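PDB 4GT6: cell surface protein from Faecalibacterium prausnitzii A2-165, which is of unknown function but, as an extracellular leucine-rich repeat protein of the BspA type, may bind other proteins through this part of a longer chain. Local coordinates for residues I293-R298 with K314-P319; S297-L302 with E320-I325. All blocks are in the same frame, centred on the assembly; numbering follows the deposited sequence.

In the fold
Interactions 1 and 2 are consecutive levels of contact between two neighbouring coils of the leucine-rich repeat, with centres 9 Å apart. The chain runs from interaction 1 straight into interaction 2 on both coils, sharing Ser297 and Arg298 on the first. Their apolar sides merge: Ile318 CD1 touches Leu302 CD1 at 3.5 Å, and Phe295 CE1 lies 3.9 Å from Leu302 CD2. At the turn between them sits a sodium ion, bound by Ser297 O and Glu320 O, one carbonyl from each coil, and by four waters. One of those waters also donates to Ser296 O and to Ile299 O, so the metal's hydration shell reaches both contacts.

Interaction 1 of 2, residues I293-R298 with K314-P319; sequences IEFSSR and KSIDIP. With NA (sodium ion), chain R.
Phe295 sets its ring against Pro319, between two backbones that run nearly parallel. Pro319 CD sits over one ring face in a CH-pi contact, 4.1 Å from the centroid and 29° off the normal. Ile293 CG2, from the ring's own segment, covers the opposite face, 3.7 Å above the plane and over its centre. With CG trans to the carbonyl carbon (chi1 -69°), the Phe295 ring slots between these two aliphatic groups. Its CE2-CZ edge meets Ile316 instead: CG1 lies in the ring plane, and CD1 comes to 3.6 Å from Phe295 CZ. Ile316 reaches there because chi1 of -169° swings CG1 opposite the backbone N; its CD1 then also meets Ile293 CD1 at 3.7 Å. Beyond, Ile318 and Leu302 extend the apolar surface.

No direct hydrogen bond joins the segments. One water stands in, donating to Ile293 O at 2.9 Å and accepting from Asp317 N at 3.1 Å. Towards the turn, Ser296 OG accepts from Arg298 N at 3.0 Å, closing an ST turn, and is also hydrogen-bonded to Val276 O on the preceding coil. The Asp317 carboxylate looks elsewhere, to a salt bridge with Arg338. Cohesion here is therefore chiefly apolar: the Phe295 ring, backed by Ile293 of its own segment, offers its other face to Pro319 and its edge to Ile316, and a water carries the backbone link.

Interaction 2 of 2, residues S297-L302 with E320-I325; sequences SRITEL and EGITQI. With NA (sodium ion), chain R.
Thr300 O takes the amide of Thr323, N to O 2.8 Å and nearly straight, though the donor stands above the carbonyl plane. Ile322 CA adds a CA-H...O contact to the same oxygen at 3.5 Å. The next rung is Leu302 N to Gln324 O, 3.0 Å and in the carbonyl plane, within a short parallel pairing.

Outside, Glu301 and Gln324 lie side by side. Gln324 NE2 donates to Glu301 OE1 over 2.7 Å, bent to 139°; the bond lies in the amide plane but comes in from above the carboxylate, the two planes being 45° apart. Gln324 gets there by tucking CG between its backbone N and carbonyl carbon (chi1 56°). With Glu301 cut back to an alanine, the Gln324 amide is likely to lose this acceptor and its end to be free to turn.

Inside, Ile322 CD1 packs on Ile299 CD1 at 3.7 Å and crosses towards Leu302 CD2, while Leu302 and Ile325 continue the apolar row. At the other end Ser297 O and Glu320 O bind the sodium ion, and two of its waters donate to Ile299 O. Gly321 presses in so closely that a CB would lie 2.6 Å from the metal. Stacked parallel turns with an aliphatic interior and polar side chains on the outer side are characteristic of the leucine-rich repeat solenoid, here with sodium bridging adjacent coils.

Interaction 1 of 2, residues I293-R298 with K314-P319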
ATOM      1  N   ILE A 293      14.231  15.879 -17.450  1.00 21.83           N
ATOM      2  CA  ILE A 293      12.774  15.799 -17.488  1.00 21.70           C
ATOM      3  C   ILE A 293      12.264  16.735 -18.578  1.00 24.93           C
ATOM      4  O   ILE A 293      12.596  17.919 -18.554  1.00 25.21           O
ATOM      5  CB  ILE A 293      12.125  16.155 -16.109  1.00 26.08           C
ATOM      6  CG1 ILE A 293      12.610  15.220 -14.994  1.00 27.92           C
ATOM      7  CG2 ILE A 293      10.569  16.123 -16.205  1.00 26.19           C
ATOM      8  CD1 ILE A 293      13.197  15.943 -13.859  1.00 40.13           C
ATOM      9  N   GLU A 294      11.480  16.203 -19.527  1.00 20.73           N
ATOM     10  CA  GLU A 294      10.806  16.976 -20.570  1.00 20.72           C
ATOM     11  C   GLU A 294       9.328  16.954 -20.196  1.00 23.25           C
ATOM     12  O   GLU A 294       8.709  15.889 -20.161  1.00 21.87           O
ATOM     13  CB  GLU A 294      11.076  16.381 -21.957  1.00 22.71           C
ATOM     14  CG  GLU A 294      10.493  17.189 -23.108  1.00 34.20           C
ATOM     15  CD  GLU A 294      10.919  16.754 -24.498  1.00 56.73           C
ATOM     16  OE1 GLU A 294      12.058  16.253 -24.652  1.00 46.33           O
ATOM     17  OE2 GLU A 294      10.119  16.944 -25.443  1.00 60.18           O
ATOM     18  N   PHE A 295       8.790  18.114 -19.837  1.00 19.30           N
ATOM     19  CA  PHE A 295       7.427  18.237 -19.376  1.00 17.69           C
ATOM     20  C   PHE A 295       6.427  18.370 -20.487  1.00 20.71           C
ATOM     21  O   PHE A 295       6.737  18.924 -21.535  1.00 22.28           O
ATOM     22  CB  PHE A 295       7.303  19.504 -18.506  1.00 19.50           C
ATOM     23  CG  PHE A 295       8.022  19.422 -17.183  1.00 20.71           C
ATOM     24  CD1 PHE A 295       7.431  18.795 -16.092  1.00 23.13           C
ATOM     25  CD2 PHE A 295       9.293  19.970 -17.030  1.00 23.87           C
ATOM     26  CE1 PHE A 295       8.100  18.715 -14.862  1.00 23.85           C
ATOM     27  CE2 PHE A 295       9.951  19.915 -15.794  1.00 25.91           C
ATOM     28  CZ  PHE A 295       9.345  19.301 -14.716  1.00 23.37           C
ATOM     29  N   SER A 296       5.179  17.983 -20.190  1.00 16.06           N
ATOM     30  CA  SER A 296       4.034  18.228 -21.036  1.00 15.74           C
ATOM     31  C   SER A 296       3.734  19.739 -21.027  1.00 20.63           C
ATOM     32  O   SER A 296       3.845  20.369 -19.958  1.00 20.16           O
ATOM     33  CB  SER A 296       2.832  17.480 -20.476  1.00 18.27           C
ATOM     34  OG  SER A 296       1.650  18.028 -21.039  1.00 21.01           O
ATOM     35  N   SER A 297       3.265  20.291 -22.162  1.00 17.24           N
ATOM     36  CA  SER A 297       2.885  21.710 -22.232  1.00 18.40           C
ATOM     37  C   SER A 297       1.503  21.959 -21.583  1.00 21.89           C
ATOM     38  O   SER A 297       1.068  23.109 -21.520  1.00 22.19           O
ATOM     39  CB  SER A 297       2.853  22.171 -23.693  1.00 22.27           C
ATOM     40  OG  SER A 297       1.790  21.518 -24.375  1.00 25.58           O
ATOM     41  N   ARG A 298       0.789  20.887 -21.145  1.00 17.51           N
ATOM     42  CA  ARG A 298      -0.578  21.037 -20.624  1.00 17.59           C
ATOM     43  C   ARG A 298      -0.704  20.833 -19.104  1.00 20.54           C
ATOM     44  O   ARG A 298      -1.801  20.978 -18.555  1.00 20.74           O
ATOM     45  CB  ARG A 298      -1.551  20.118 -21.388  1.00 20.36           C
ATOM     46  CG  ARG A 298      -1.733  20.615 -22.845  1.00 26.66           C
ATOM     47  CD  ARG A 298      -2.649  19.751 -23.693  1.00 41.24           C
ATOM     48  NE  ARG A 298      -4.039  19.773 -23.240  1.00 52.54           N
ATOM     49  CZ  ARG A 298      -4.855  18.722 -23.268  1.00 68.04           C
ATOM     50  NH1 ARG A 298      -4.415  17.543 -23.695  1.00 58.05           N
ATOM     51  NH2 ARG A 298      -6.107  18.834 -22.845  1.00 49.01           N
ATOM     52  N   LYS A 314      20.322  18.365 -11.716  1.00 23.57           N
ATOM     53  CA  LYS A 314      21.218  19.542 -11.677  1.00 24.94           C
ATOM     54  C   LYS A 314      20.562  20.821 -12.220  1.00 30.24           C
ATOM     55  O   LYS A 314      20.879  21.919 -11.765  1.00 28.96           O
ATOM     56  CB  LYS A 314      22.491  19.273 -12.491  1.00 28.18           C
ATOM     57  CG  LYS A 314      23.565  18.507 -11.726  1.00 41.82           C
ATOM     58  CD  LYS A 314      24.880  18.421 -12.507  1.00 54.33           C
ATOM     59  CE  LYS A 314      25.718  19.682 -12.427  1.00 68.40           C
ATOM     60  NZ  LYS A 314      26.900  19.625 -13.327  1.00 78.61           N
ATOM     61  N   SER A 315      19.727  20.672 -13.256  1.00 28.28           N
ATOM     62  CA  SER A 315      19.065  21.775 -13.940  1.00 29.28           C
ATOM     63  C   SER A 315      17.662  21.351 -14.327  1.00 33.90           C
ATOM     64  O   SER A 315      17.453  20.188 -14.699  1.00 34.82           O
ATOM     65  CB  SER A 315      19.865  22.167 -15.182  1.00 34.38           C
ATOM     66  OG  SER A 315      19.265  23.239 -15.888  1.00 45.71           O
ATOM     67  N   ILE A 316      16.695  22.261 -14.194  1.00 28.23           N
ATOM     68  CA  ILE A 316      15.311  21.956 -14.561  1.00 27.28           C
ATOM     69  C   ILE A 316      14.634  23.241 -15.061  1.00 29.34           C
ATOM     70  O   ILE A 316      14.850  24.321 -14.507  1.00 27.22           O
ATOM     71  CB  ILE A 316      14.520  21.235 -13.423  1.00 30.40           C
ATOM     72  CG1 ILE A 316      13.153  20.688 -13.924  1.00 30.89           C
ATOM     73  CG2 ILE A 316      14.378  22.080 -12.157  1.00 31.49           C
ATOM     74  CD1 ILE A 316      12.588  19.561 -13.118  1.00 37.63           C
ATOM     75  N   ASP A 317      13.853  23.109 -16.138  1.00 26.24           N
ATOM     76  CA  ASP A 317      13.112  24.209 -16.745  1.00 25.96           C
ATOM     77  C   ASP A 317      11.631  23.959 -16.511  1.00 26.45           C
ATOM     78  O   ASP A 317      11.078  23.005 -17.056  1.00 25.56           O
ATOM     79  CB  ASP A 317      13.438  24.317 -18.239  1.00 28.14           C
ATOM     80  CG  ASP A 317      14.855  24.798 -18.481  1.00 40.49           C
ATOM     81  OD1 ASP A 317      15.780  23.961 -18.451  1.00 42.65           O
ATOM     82  OD2 ASP A 317      15.046  26.015 -18.632  1.00 45.10           O
ATOM     83  N   ILE A 318      11.014  24.761 -15.642  1.00 22.97           N
ATOM     84  CA  ILE A 318       9.589  24.612 -15.315  1.00 22.09           C
ATOM     85  C   ILE A 318       8.803  25.233 -16.487  1.00 26.48           C
ATOM     86  O   ILE A 318       9.091  26.382 -16.850  1.00 25.63           O
ATOM     87  CB  ILE A 318       9.247  25.245 -13.937  1.00 24.99           C
ATOM     88  CG1 ILE A 318      10.075  24.647 -12.751  1.00 25.42           C
ATOM     89  CG2 ILE A 318       7.756  25.261 -13.655  1.00 24.19           C
ATOM     90  CD1 ILE A 318      10.229  23.159 -12.694  1.00 37.93           C
ATOM     91  N   PRO A 319       7.860  24.488 -17.119  1.00 23.03           N
ATOM     92  CA  PRO A 319       7.180  25.033 -18.302  1.00 23.06           C
ATOM     93  C   PRO A 319       6.239  26.195 -17.998  1.00 24.43           C
ATOM     94  O   PRO A 319       5.620  26.241 -16.935  1.00 21.96           O
ATOM     95  CB  PRO A 319       6.390  23.827 -18.852  1.00 24.50           C
ATOM     96  CG  PRO A 319       6.179  22.943 -17.696  1.00 28.22           C
ATOM     97  CD  PRO A 319       7.416  23.108 -16.828  1.00 24.35           C
TER
HETATM   98 NA    NA R 916       2.244  24.813 -20.340  1.00 29.74          NA
HETATM   99  O   HOH W   1      13.723  20.453 -17.639  1.00 34.06           O
HETATM  100  O   HOH W   2       2.996  22.956 -18.898  1.00 19.69           O
HETATM  101  O   HOH W   3       0.285  24.825 -18.885  1.00 20.53           O
HETATM  102  O   HOH W   4       1.201  26.519 -21.758  1.00 27.31           O
HETATM  103  O   HOH W   5       4.232  24.924 -21.720  0.67 20.01           O

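Interaction 2 of 2, residues S297-L302 with E320-I325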
ATOM      1  N   SER A 297       3.265  20.291 -22.162  1.00 17.24           N
ATOM      2  CA  SER A 297       2.885  21.710 -22.232  1.00 18.40           C
ATOM      3  C   SER A 297       1.503  21.959 -21.583  1.00 21.89           C
ATOM      4  O   SER A 297       1.068  23.109 -21.520  1.00 22.19           O
ATOM      5  CB  SER A 297       2.853  22.171 -23.693  1.00 22.27           C
ATOM      6  OG  SER A 297       1.790  21.518 -24.375  1.00 25.58           O
ATOM      7  N   ARG A 298       0.789  20.887 -21.145  1.00 17.51           N
ATOM      8  CA  ARG A 298      -0.578  21.037 -20.624  1.00 17.59           C
ATOM      9  C   ARG A 298      -0.704  20.833 -19.104  1.00 20.54           C
ATOM     10  O   ARG A 298      -1.801  20.978 -18.555  1.00 20.74           O
ATOM     11  CB  ARG A 298      -1.551  20.118 -21.388  1.00 20.36           C
ATOM     12  CG  ARG A 298      -1.733  20.615 -22.845  1.00 26.66           C
ATOM     13  CD  ARG A 298      -2.649  19.751 -23.693  1.00 41.24           C
ATOM     14  NE  ARG A 298      -4.039  19.773 -23.240  1.00 52.54           N
ATOM     15  CZ  ARG A 298      -4.855  18.722 -23.268  1.00 68.04           C
ATOM     16  NH1 ARG A 298      -4.415  17.543 -23.695  1.00 58.05           N
ATOM     17  NH2 ARG A 298      -6.107  18.834 -22.845  1.00 49.01           N
ATOM     18  N   ILE A 299       0.403  20.589 -18.410  1.00 16.61           N
ATOM     19  CA  ILE A 299       0.322  20.508 -16.949  1.00 16.37           C
ATOM     20  C   ILE A 299       0.337  21.931 -16.393  1.00 18.60           C
ATOM     21  O   ILE A 299       0.970  22.800 -16.995  1.00 18.24           O
ATOM     22  CB  ILE A 299       1.415  19.608 -16.333  1.00 19.53           C
ATOM     23  CG1 ILE A 299       2.823  20.065 -16.753  1.00 20.40           C
ATOM     24  CG2 ILE A 299       1.156  18.128 -16.721  1.00 19.90           C
ATOM     25  CD1 ILE A 299       3.956  19.547 -15.784  1.00 22.96           C
ATOM     26  N   THR A 300      -0.351  22.173 -15.253  1.00 15.27           N
ATOM     27  CA  THR A 300      -0.427  23.521 -14.673  1.00 15.33           C
ATOM     28  C   THR A 300       0.011  23.534 -13.206  1.00 19.52           C
ATOM     29  O   THR A 300      -0.046  24.592 -12.568  1.00 18.34           O
ATOM     30  CB  THR A 300      -1.853  24.110 -14.822  1.00 21.12           C
ATOM     31  OG1 THR A 300      -2.753  23.306 -14.055  1.00 21.45           O
ATOM     32  CG2 THR A 300      -2.326  24.181 -16.271  1.00 21.50           C
ATOM     33  N   GLU A 301       0.466  22.377 -12.678  1.00 17.08           N
ATOM     34  CA  GLU A 301       0.904  22.287 -11.288  1.00 18.64           C
ATOM     35  C   GLU A 301       2.020  21.275 -11.132  1.00 20.92           C
ATOM     36  O   GLU A 301       2.022  20.255 -11.826  1.00 20.02           O
ATOM     37  CB  GLU A 301      -0.312  21.865 -10.439  1.00 21.15           C
ATOM     38  CG  GLU A 301      -0.073  21.517  -8.981  1.00 36.40           C
ATOM     39  CD  GLU A 301      -1.320  20.924  -8.355  1.00 58.60           C
ATOM     40  OE1 GLU A 301      -2.311  21.674  -8.198  1.00 50.62           O
ATOM     41  OE2 GLU A 301      -1.332  19.700  -8.082  1.00 41.56           O
ATOM     42  N   LEU A 302       2.973  21.564 -10.230  1.00 17.40           N
ATOM     43  CA  LEU A 302       3.985  20.600  -9.783  1.00 18.07           C
ATOM     44  C   LEU A 302       3.476  20.140  -8.408  1.00 20.97           C
ATOM     45  O   LEU A 302       3.355  20.969  -7.494  1.00 20.16           O
ATOM     46  CB  LEU A 302       5.408  21.186  -9.751  1.00 19.52           C
ATOM     47  CG  LEU A 302       6.040  21.499 -11.122  1.00 25.57           C
ATOM     48  CD1 LEU A 302       7.517  21.687 -10.958  1.00 27.80           C
ATOM     49  CD2 LEU A 302       5.798  20.390 -12.139  1.00 27.43           C
ATOM     50  N   GLU A 320       6.104  27.099 -18.971  1.00 23.32           N
ATOM     51  CA  GLU A 320       5.147  28.206 -18.955  1.00 23.78           C
ATOM     52  C   GLU A 320       3.754  27.607 -18.729  1.00 24.99           C
ATOM     53  O   GLU A 320       3.453  26.569 -19.319  1.00 23.87           O
ATOM     54  CB  GLU A 320       5.210  28.939 -20.316  1.00 26.70           C
ATOM     55  CG  GLU A 320       4.399  30.224 -20.354  1.00 40.07           C
ATOM     56  CD  GLU A 320       4.818  31.217 -19.288  1.00 56.78           C
ATOM     57  OE1 GLU A 320       6.023  31.550 -19.244  1.00 44.98           O
ATOM     58  OE2 GLU A 320       3.967  31.588 -18.448  1.00 48.80           O
ATOM     59  N   GLY A 321       2.943  28.199 -17.857  1.00 20.35           N
ATOM     60  CA  GLY A 321       1.630  27.617 -17.585  1.00 19.14           C
ATOM     61  C   GLY A 321       1.528  26.924 -16.236  1.00 20.02           C
ATOM     62  O   GLY A 321       0.424  26.717 -15.736  1.00 18.86           O
ATOM     63  N   ILE A 322       2.667  26.572 -15.608  1.00 17.52           N
ATOM     64  CA  ILE A 322       2.632  26.054 -14.229  1.00 16.31           C
ATOM     65  C   ILE A 322       2.235  27.236 -13.327  1.00 20.35           C
ATOM     66  O   ILE A 322       2.845  28.294 -13.430  1.00 20.11           O
ATOM     67  CB  ILE A 322       3.996  25.417 -13.810  1.00 18.82           C
ATOM     68  CG1 ILE A 322       4.295  24.138 -14.639  1.00 19.47           C
ATOM     69  CG2 ILE A 322       4.076  25.178 -12.276  1.00 18.93           C
ATOM     70  CD1 ILE A 322       3.396  22.949 -14.418  1.00 24.05           C
ATOM     71  N   THR A 323       1.205  27.084 -12.492  1.00 16.68           N
ATOM     72  CA  THR A 323       0.761  28.204 -11.645  1.00 17.56           C
ATOM     73  C   THR A 323       1.196  28.015 -10.194  1.00 20.75           C
ATOM     74  O   THR A 323       1.187  28.967  -9.414  1.00 19.70           O
ATOM     75  CB  THR A 323      -0.758  28.373 -11.729  1.00 20.92           C
ATOM     76  OG1 THR A 323      -1.368  27.201 -11.180  1.00 22.77           O
ATOM     77  CG2 THR A 323      -1.233  28.619 -13.153  1.00 20.30           C
ATOM     78  N   GLN A 324       1.535  26.784  -9.819  1.00 18.31           N
ATOM     79  CA  GLN A 324       1.983  26.525  -8.453  1.00 19.84           C
ATOM     80  C   GLN A 324       2.898  25.318  -8.397  1.00 21.58           C
ATOM     81  O   GLN A 324       2.748  24.367  -9.167  1.00 19.74           O
ATOM     82  CB  GLN A 324       0.796  26.359  -7.477  1.00 22.05           C
ATOM     83  CG  GLN A 324      -0.201  25.271  -7.863  1.00 31.96           C
ATOM     84  CD  GLN A 324      -1.377  25.159  -6.922  1.00 50.26           C
ATOM     85  OE1 GLN A 324      -1.654  26.030  -6.092  1.00 43.38           O
ATOM     86  NE2 GLN A 324      -2.100  24.067  -7.038  1.00 46.12           N
ATOM     87  N   ILE A 325       3.863  25.394  -7.474  1.00 20.48           N
ATOM     88  CA  ILE A 325       4.864  24.383  -7.149  1.00 19.90           C
ATOM     89  C   ILE A 325       4.558  24.058  -5.694  1.00 25.48           C
ATOM     90  O   ILE A 325       4.759  24.918  -4.842  1.00 26.03           O
ATOM     91  CB  ILE A 325       6.292  24.953  -7.396  1.00 23.41           C
ATOM     92  CG1 ILE A 325       6.518  25.310  -8.884  1.00 22.61           C
ATOM     93  CG2 ILE A 325       7.379  24.000  -6.862  1.00 25.81           C
ATOM     94  CD1 ILE A 325       7.880  26.068  -9.182  1.00 26.60           C
TER
HETATM   95 NA    NA R 916       2.244  24.813 -20.340  1.00 29.74          NA
HETATM   96  O   HOH W   3       0.285  24.825 -18.885  1.00 20.53           O
HETATM   97  O   HOH W   2       2.996  22.956 -18.898  1.00 19.69           O
HETATM   98  O   HOH W   6      -3.494  25.977 -12.449  1.00 32.44           O
HETATM   99  O   HOH W   4       1.201  26.519 -21.758  1.00 27.31           O
HETATM  100  O   HOH W   5       4.232  24.924 -21.720  0.67 20.01           O